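Local coordinates for putative molybdenum carrier protein (Syntrophus aciditrophicus SB, PDB 3IMK) that is of unknown function but may carry molybdenum, and belongs to the circularly permuted YpsA branch of the SLOG superfamily, at residues W37-R42 and S64-K69. Residues are numbered along the deposited sequence; the frame is centred on the assembly and turned at random.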
loop_
_atom_site.group_PDB
_atom_site.type_symbol
_atom_site.label_atom_id
_atom_site.label_comp_id
_atom_site.label_asym_id
_atom_site.label_seq_id
_atom_site.Cartn_x
_atom_site.Cartn_y
_atom_site.Cartn_z
ATOM N N TRP A 37 -0.735 5.289 9.285
ATOM C CA TRP A 37 -0.283 5.043 10.643
ATOM C C TRP A 37 1.094 4.416 10.626
ATOM O O TRP A 37 1.354 3.466 9.908
ATOM C CB TRP A 37 -1.249 4.089 11.315
ATOM C CG TRP A 37 -2.593 4.722 11.504
ATOM C CD1 TRP A 37 -3.696 4.576 10.689
ATOM C CD2 TRP A 37 -2.991 5.616 12.552
ATOM N NE1 TRP A 37 -4.782 5.320 11.187
ATOM C CE2 TRP A 37 -4.366 5.947 12.340
ATOM C CE3 TRP A 37 -2.345 6.102 13.685
ATOM C CZ2 TRP A 37 -5.072 6.779 13.214
ATOM C CZ3 TRP A 37 -3.036 6.962 14.528
ATOM C CH2 TRP A 37 -4.373 7.295 14.284
ATOM N N VAL A 38 1.980 4.958 11.452
ATOM C CA VAL A 38 3.340 4.487 11.628
ATOM C C VAL A 38 3.542 4.115 13.098
ATOM O O VAL A 38 2.781 4.563 13.963
ATOM C CB VAL A 38 4.374 5.582 11.155
ATOM C CG1 VAL A 38 4.204 5.847 9.652
ATOM C CG2 VAL A 38 4.291 6.865 11.957
ATOM N N PRO A 39 4.587 3.333 13.404
ATOM C CA PRO A 39 4.861 3.080 14.838
ATOM C C PRO A 39 5.138 4.350 15.610
ATOM O O PRO A 39 5.636 5.303 15.038
ATOM C CB PRO A 39 6.116 2.184 14.797
ATOM C CG PRO A 39 6.126 1.597 13.391
ATOM C CD PRO A 39 5.591 2.701 12.539
ATOM N N LYS A 40 4.905 4.337 16.928
ATOM C CA LYS A 40 5.437 5.391 17.771
ATOM C C LYS A 40 6.911 5.610 17.427
ATOM O O LYS A 40 7.650 4.659 17.236
ATOM C CB LYS A 40 5.268 5.034 19.239
ATOM C CG LYS A 40 5.609 6.160 20.172
ATOM C CD LYS A 40 5.518 5.705 21.627
ATOM C CE LYS A 40 6.660 4.759 22.070
ATOM N NZ LYS A 40 6.644 4.558 23.563
ATOM N N GLY A 41 7.320 6.868 17.306
ATOM C CA GLY A 41 8.697 7.209 16.939
ATOM C C GLY A 41 8.970 7.179 15.442
ATOM O O GLY A 41 10.072 7.453 15.000
ATOM N N ARG A 42 7.935 6.904 14.650
ATOM C CA ARG A 42 8.056 6.847 13.200
ATOM C C ARG A 42 9.091 5.798 12.748
ATOM O O ARG A 42 9.826 5.982 11.767
ATOM C CB ARG A 42 8.361 8.232 12.574
ATOM C CG ARG A 42 7.534 9.366 13.066
ATOM C CD ARG A 42 8.090 10.683 12.538
ATOM N NE ARG A 42 8.022 10.826 11.087
ATOM C CZ ARG A 42 6.965 11.322 10.444
ATOM N NH1 ARG A 42 5.844 11.615 11.081
ATOM N NH2 ARG A 42 7.010 11.488 9.138
ATOM N N SER A 64 3.213 -4.750 13.915
ATOM C CA SER A 64 1.958 -5.434 13.626
ATOM C C SER A 64 0.734 -4.532 13.883
ATOM O O SER A 64 -0.233 -4.549 13.080
ATOM C CB SER A 64 1.865 -6.738 14.389
ATOM O OG SER A 64 2.839 -7.648 13.869
ATOM N N LYS A 65 0.760 -3.759 14.958
ATOM C CA LYS A 65 -0.374 -2.919 15.334
ATOM C C LYS A 65 -0.590 -1.814 14.305
ATOM O O LYS A 65 -1.743 -1.437 14.006
ATOM C CB LYS A 65 -0.234 -2.405 16.760
ATOM C CG LYS A 65 -0.394 -3.509 17.748
ATOM C CD LYS A 65 -0.065 -3.094 19.156
ATOM C CE LYS A 65 -0.168 -4.309 20.109
ATOM N NZ LYS A 65 0.278 -3.972 21.513
ATOM N N ARG A 66 0.496 -1.220 13.774
ATOM C CA ARG A 66 0.289 -0.171 12.737
ATOM C C ARG A 66 -0.199 -0.797 11.423
ATOM O O ARG A 66 -1.012 -0.198 10.729
ATOM C CB ARG A 66 1.515 0.768 12.562
ATOM C CG ARG A 66 2.734 0.213 11.865
ATOM C CD ARG A 66 2.688 0.342 10.303
ATOM N NE ARG A 66 4.047 0.318 9.737
ATOM C CZ ARG A 66 4.821 -0.759 9.628
ATOM N NH1 ARG A 66 4.389 -1.964 9.945
ATOM N NH2 ARG A 66 6.044 -0.634 9.113
ATOM N N THR A 67 0.288 -1.974 11.062
ATOM C CA THR A 67 -0.210 -2.674 9.853
ATOM C C THR A 67 -1.684 -2.962 9.980
ATOM O O THR A 67 -2.433 -2.678 9.055
ATOM C CB THR A 67 0.638 -3.958 9.691
ATOM O OG1 THR A 67 1.991 -3.541 9.470
ATOM C CG2 THR A 67 0.142 -4.852 8.592
ATOM N N GLU A 68 -2.097 -3.431 11.147
ATOM C CA GLU A 68 -3.512 -3.699 11.383
ATOM C C GLU A 68 -4.357 -2.427 11.224
ATOM O O GLU A 68 -5.435 -2.465 10.634
ATOM C CB GLU A 68 -3.711 -4.286 12.794
ATOM C CG GLU A 68 -5.160 -4.680 13.152
ATOM C CD GLU A 68 -5.284 -5.173 14.585
ATOM O OE1 GLU A 68 -4.584 -4.673 15.490
ATOM O OE2 GLU A 68 -6.068 -6.122 14.807
ATOM N N LYS A 69 -3.869 -1.321 11.803
ATOM C CA LYS A 69 -4.591 -0.018 11.795
ATOM C C LYS A 69 -4.782 0.488 10.349
ATOM O O LYS A 69 -5.869 0.990 10.017
ATOM C CB LYS A 69 -3.854 1.033 12.679
ATOM C CG LYS A 69 -4.675 2.319 12.934
ATOM C CD LYS A 69 -5.702 2.079 14.025
ATOM C CE LYS A 69 -6.494 3.347 14.323
ATOM N NZ LYS A 69 -7.498 3.141 15.450
#
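K69 lies across the indole of W37 with the aliphatic part of its chain, a worked example of how a long polar residue can pack through its methylenes. K69 CG sits over one face of the W37 five-membered ring, 3.3 Å from its centroid and 10° off the ring normal, a CH-pi contact. The first torsion carries CG anti to the backbone N (chi1 -169°), and a bend at chi2 then takes the chain obliquely over the indole toward its six-membered ring, so that K69 CE comes to 3.9 Å from W37 CZ2. K69 NZ, 5.4 Å from the centroid of the six-membered ring, adds at most a weak cation-pi attraction; its hydrogen bond goes to an ether oxygen of a bound polyether, probably from the crystallisation liquor. The pair forms part of the wall of that polyether pocket, together with M58, P59, L72 and D73.

The indole is fixed at its rim as well, since W37 NE1 donates to D73. An alanine in place of W37 would probably leave the K69 methylenes without the ring face they rest on and D73 without its indole N-H.

R66 packs on the backbone carbonyl of W37 and the ring of P39. Its CG stands between the backbone N and the carbonyl carbon (chi1 73°), and with the bend at chi2 this brings R66 CD to 3.4 Å from W37 O, while R66 CG lies 3.8 Å from P39 CD. W37 O is near the plane of the guanidinium, at its edge, yet R66 NE spends its hydrogen on G14 O.

No hydrogen bond joins the two segments directly, but N70, farther along helix 63-72, accepts one from W37 N through its side chain. The helix thus packs on the end of strand 34-38 in the parallel sheet, with outermost strand 56-57 beside that strand and helix 87-98 touching S64, T67 and E68.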